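Local coordinates for protein Atp-dependent DNA ligase (Psychromonas sp., PDB 4D05) that joins breaks in DNA at the expense of ATP, by way of an enzyme-adenylate intermediate, at residues Thr10-Asp15 with Pro135-Leu140. Numbering follows the deposited sequence.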
loop_
_atom_site.group_PDB
_atom_site.type_symbol
_atom_site.label_atom_id
_atom_site.label_comp_id
_atom_site.label_asym_id
_atom_site.label_seq_id
_atom_site.Cartn_x
_atom_site.Cartn_y
_atom_site.Cartn_z
ATOM N N THR A 10 -6.972 -0.511 -6.480
ATOM C CA THR A 10 -6.318 0.131 -7.635
ATOM C C THR A 10 -5.560 1.413 -7.233
ATOM O O THR A 10 -5.512 1.735 -6.062
ATOM C CB THR A 10 -7.338 0.479 -8.710
ATOM O OG1 THR A 10 -8.403 1.263 -8.143
ATOM C CG2 THR A 10 -7.907 -0.817 -9.327
ATOM N N ASN A 11 -4.941 2.117 -8.192
ATOM C CA ASN A 11 -4.217 3.349 -7.848
ATOM C C ASN A 11 -5.070 4.599 -7.854
ATOM O O ASN A 11 -6.031 4.699 -8.605
ATOM C CB ASN A 11 -3.041 3.578 -8.777
ATOM C CG ASN A 11 -1.926 2.624 -8.515
ATOM O OD1 ASN A 11 -1.795 2.091 -7.420
ATOM N ND2 ASN A 11 -1.101 2.405 -9.518
ATOM N N TYR A 12 -4.717 5.537 -6.983
ATOM C CA TYR A 12 -5.360 6.843 -6.931
ATOM C C TYR A 12 -5.454 7.491 -8.324
ATOM O O TYR A 12 -4.511 7.406 -9.141
ATOM C CB TYR A 12 -4.561 7.746 -5.988
ATOM C CG TYR A 12 -5.077 9.145 -5.918
ATOM C CD1 TYR A 12 -6.208 9.448 -5.181
ATOM C CD2 TYR A 12 -4.430 10.167 -6.583
ATOM C CE1 TYR A 12 -6.711 10.708 -5.136
ATOM C CE2 TYR A 12 -4.909 11.434 -6.548
ATOM C CZ TYR A 12 -6.048 11.708 -5.803
ATOM O OH TYR A 12 -6.527 12.979 -5.745
ATOM N N ARG A 13 -6.609 8.087 -8.595
ATOM C CA ARG A 13 -6.883 8.850 -9.821
ATOM C C ARG A 13 -7.245 10.291 -9.476
ATOM O O ARG A 13 -8.078 10.518 -8.612
ATOM C CB ARG A 13 -8.012 8.177 -10.609
ATOM C CG ARG A 13 -7.676 6.728 -11.016
ATOM C CD ARG A 13 -8.843 6.012 -11.721
ATOM N NE ARG A 13 -9.860 5.516 -10.775
ATOM C CZ ARG A 13 -11.053 6.064 -10.581
ATOM N NH1 ARG A 13 -11.426 7.145 -11.276
ATOM N NH2 ARG A 13 -11.892 5.526 -9.695
ATOM N N GLN A 14 -6.618 11.257 -10.157
ATOM C CA GLN A 14 -6.803 12.684 -9.854
ATOM C C GLN A 14 -8.214 13.192 -10.018
ATOM O O GLN A 14 -8.622 14.140 -9.338
ATOM C CB GLN A 14 -5.927 13.568 -10.769
ATOM C CG GLN A 14 -4.480 13.301 -10.689
ATOM C CD GLN A 14 -3.664 14.418 -11.312
ATOM O OE1 GLN A 14 -4.200 15.301 -12.001
ATOM N NE2 GLN A 14 -2.363 14.391 -11.066
ATOM N N ASP A 15 -8.957 12.612 -10.948
ATOM C CA ASP A 15 -10.214 13.235 -11.322
ATOM C C ASP A 15 -11.416 12.661 -10.568
ATOM O O ASP A 15 -12.544 12.735 -11.028
ATOM C CB ASP A 15 -10.431 13.153 -12.828
ATOM C CG ASP A 15 -10.753 11.767 -13.290
ATOM O OD1 ASP A 15 -10.316 10.804 -12.618
ATOM O OD2 ASP A 15 -11.451 11.643 -14.321
ATOM N N PRO A 135 -12.493 17.111 2.610
ATOM C CA PRO A 135 -13.321 17.980 1.760
ATOM C C PRO A 135 -12.808 18.244 0.342
ATOM O O PRO A 135 -13.611 18.619 -0.536
ATOM C CB PRO A 135 -13.357 19.301 2.540
ATOM C CG PRO A 135 -12.106 19.277 3.359
ATOM C CD PRO A 135 -11.977 17.831 3.778
ATOM N N ASN A 136 -11.508 18.087 0.098
ATOM C CA ASN A 136 -10.953 18.429 -1.207
ATOM C C ASN A 136 -9.569 17.845 -1.342
ATOM O O ASN A 136 -8.993 17.375 -0.369
ATOM C CB ASN A 136 -10.916 19.953 -1.461
ATOM C CG ASN A 136 -10.310 20.714 -0.306
ATOM O OD1 ASN A 136 -9.135 20.575 0.008
ATOM N ND2 ASN A 136 -11.142 21.522 0.360
ATOM N N THR A 137 -9.030 17.875 -2.549
ATOM C CA THR A 137 -7.736 17.236 -2.822
ATOM C C THR A 137 -6.558 17.902 -2.105
ATOM O O THR A 137 -5.634 17.221 -1.612
ATOM C CB THR A 137 -7.461 17.249 -4.294
ATOM O OG1 THR A 137 -8.499 16.520 -4.955
ATOM C CG2 THR A 137 -6.082 16.575 -4.571
ATOM N N VAL A 138 -6.568 19.228 -2.009
ATOM C CA VAL A 138 -5.523 19.880 -1.252
ATOM C C VAL A 138 -5.482 19.351 0.192
ATOM O O VAL A 138 -4.413 19.053 0.749
ATOM C CB VAL A 138 -5.673 21.415 -1.281
ATOM C CG1 VAL A 138 -4.713 22.031 -0.288
ATOM C CG2 VAL A 138 -5.411 21.910 -2.695
ATOM N N ALA A 139 -6.646 19.221 0.814
ATOM C CA ALA A 139 -6.706 18.702 2.165
ATOM C C ALA A 139 -6.261 17.227 2.254
ATOM O O ALA A 139 -5.614 16.810 3.202
ATOM C CB ALA A 139 -8.116 18.867 2.702
ATOM N N LEU A 140 -6.556 16.480 1.214
ATOM C CA LEU A 140 -6.190 15.078 1.142
ATOM C C LEU A 140 -4.654 14.933 1.100
ATOM O O LEU A 140 -4.057 14.090 1.800
ATOM C CB LEU A 140 -6.816 14.469 -0.104
ATOM C CG LEU A 140 -6.510 12.994 -0.323
ATOM C CD1 LEU A 140 -7.190 12.144 0.734
ATOM C CD2 LEU A 140 -6.892 12.565 -1.755
HETATM O O HOH W 1 -8.733 13.938 -5.005
#
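Tyr12 reaches from the chain just past strand 8-11 to the first turn of helix 137-149, meeting Leu140 through its ring and Thr137 through its hydroxyl. Its CB leaves the backbone pointing at the helix, and CG lies anti to the backbone N (chi1 176°), which carries the ring outward to span the distance. Beyond CB and CG the ring brings CE1 against methyl CD2 of Leu140 at 3.9 Å, the methyl approaching the ring obliquely from a side chain that comes the opposite way. The hydroxyl OH lies 4.0 Å from the same Leu140 CD2 and 3.8 Å from Thr137 CG2, so the end of the tyrosine sits against two methyl groups of the helix. A water at the ring edge, in the ring plane, lies 2.5 Å from Tyr12 OH. The same water is 2.6 Å from Thr137 OG1, both short hydrogen bonds. It bridges the polar atoms, since Tyr12 OH and Thr137 OG1 themselves stand 4.1 Å apart. This helix packs beside the mixed sheet of the nucleotidyltransferase (adenylation) domain of the ligase, in which strand 173-175 runs next to 8-11; Leu175 of that strand touches both Tyr12 and Leu140, and the Tyr12 side chain lies about 11 Å from the bound AMP. Thr137 opens the helix with OG1 beside its backbone N (chi1 -60°) and CG2 anti to that N, placing oxygen and methyl next to the tyrosine hydroxyl. Just before it, Asn136 is the N-cap: its OD1 accepts from Ala139 N at 2.9 Å, with the donor tilted 17° from the carbonyl plane, while its backbone O accepts from Leu140 N.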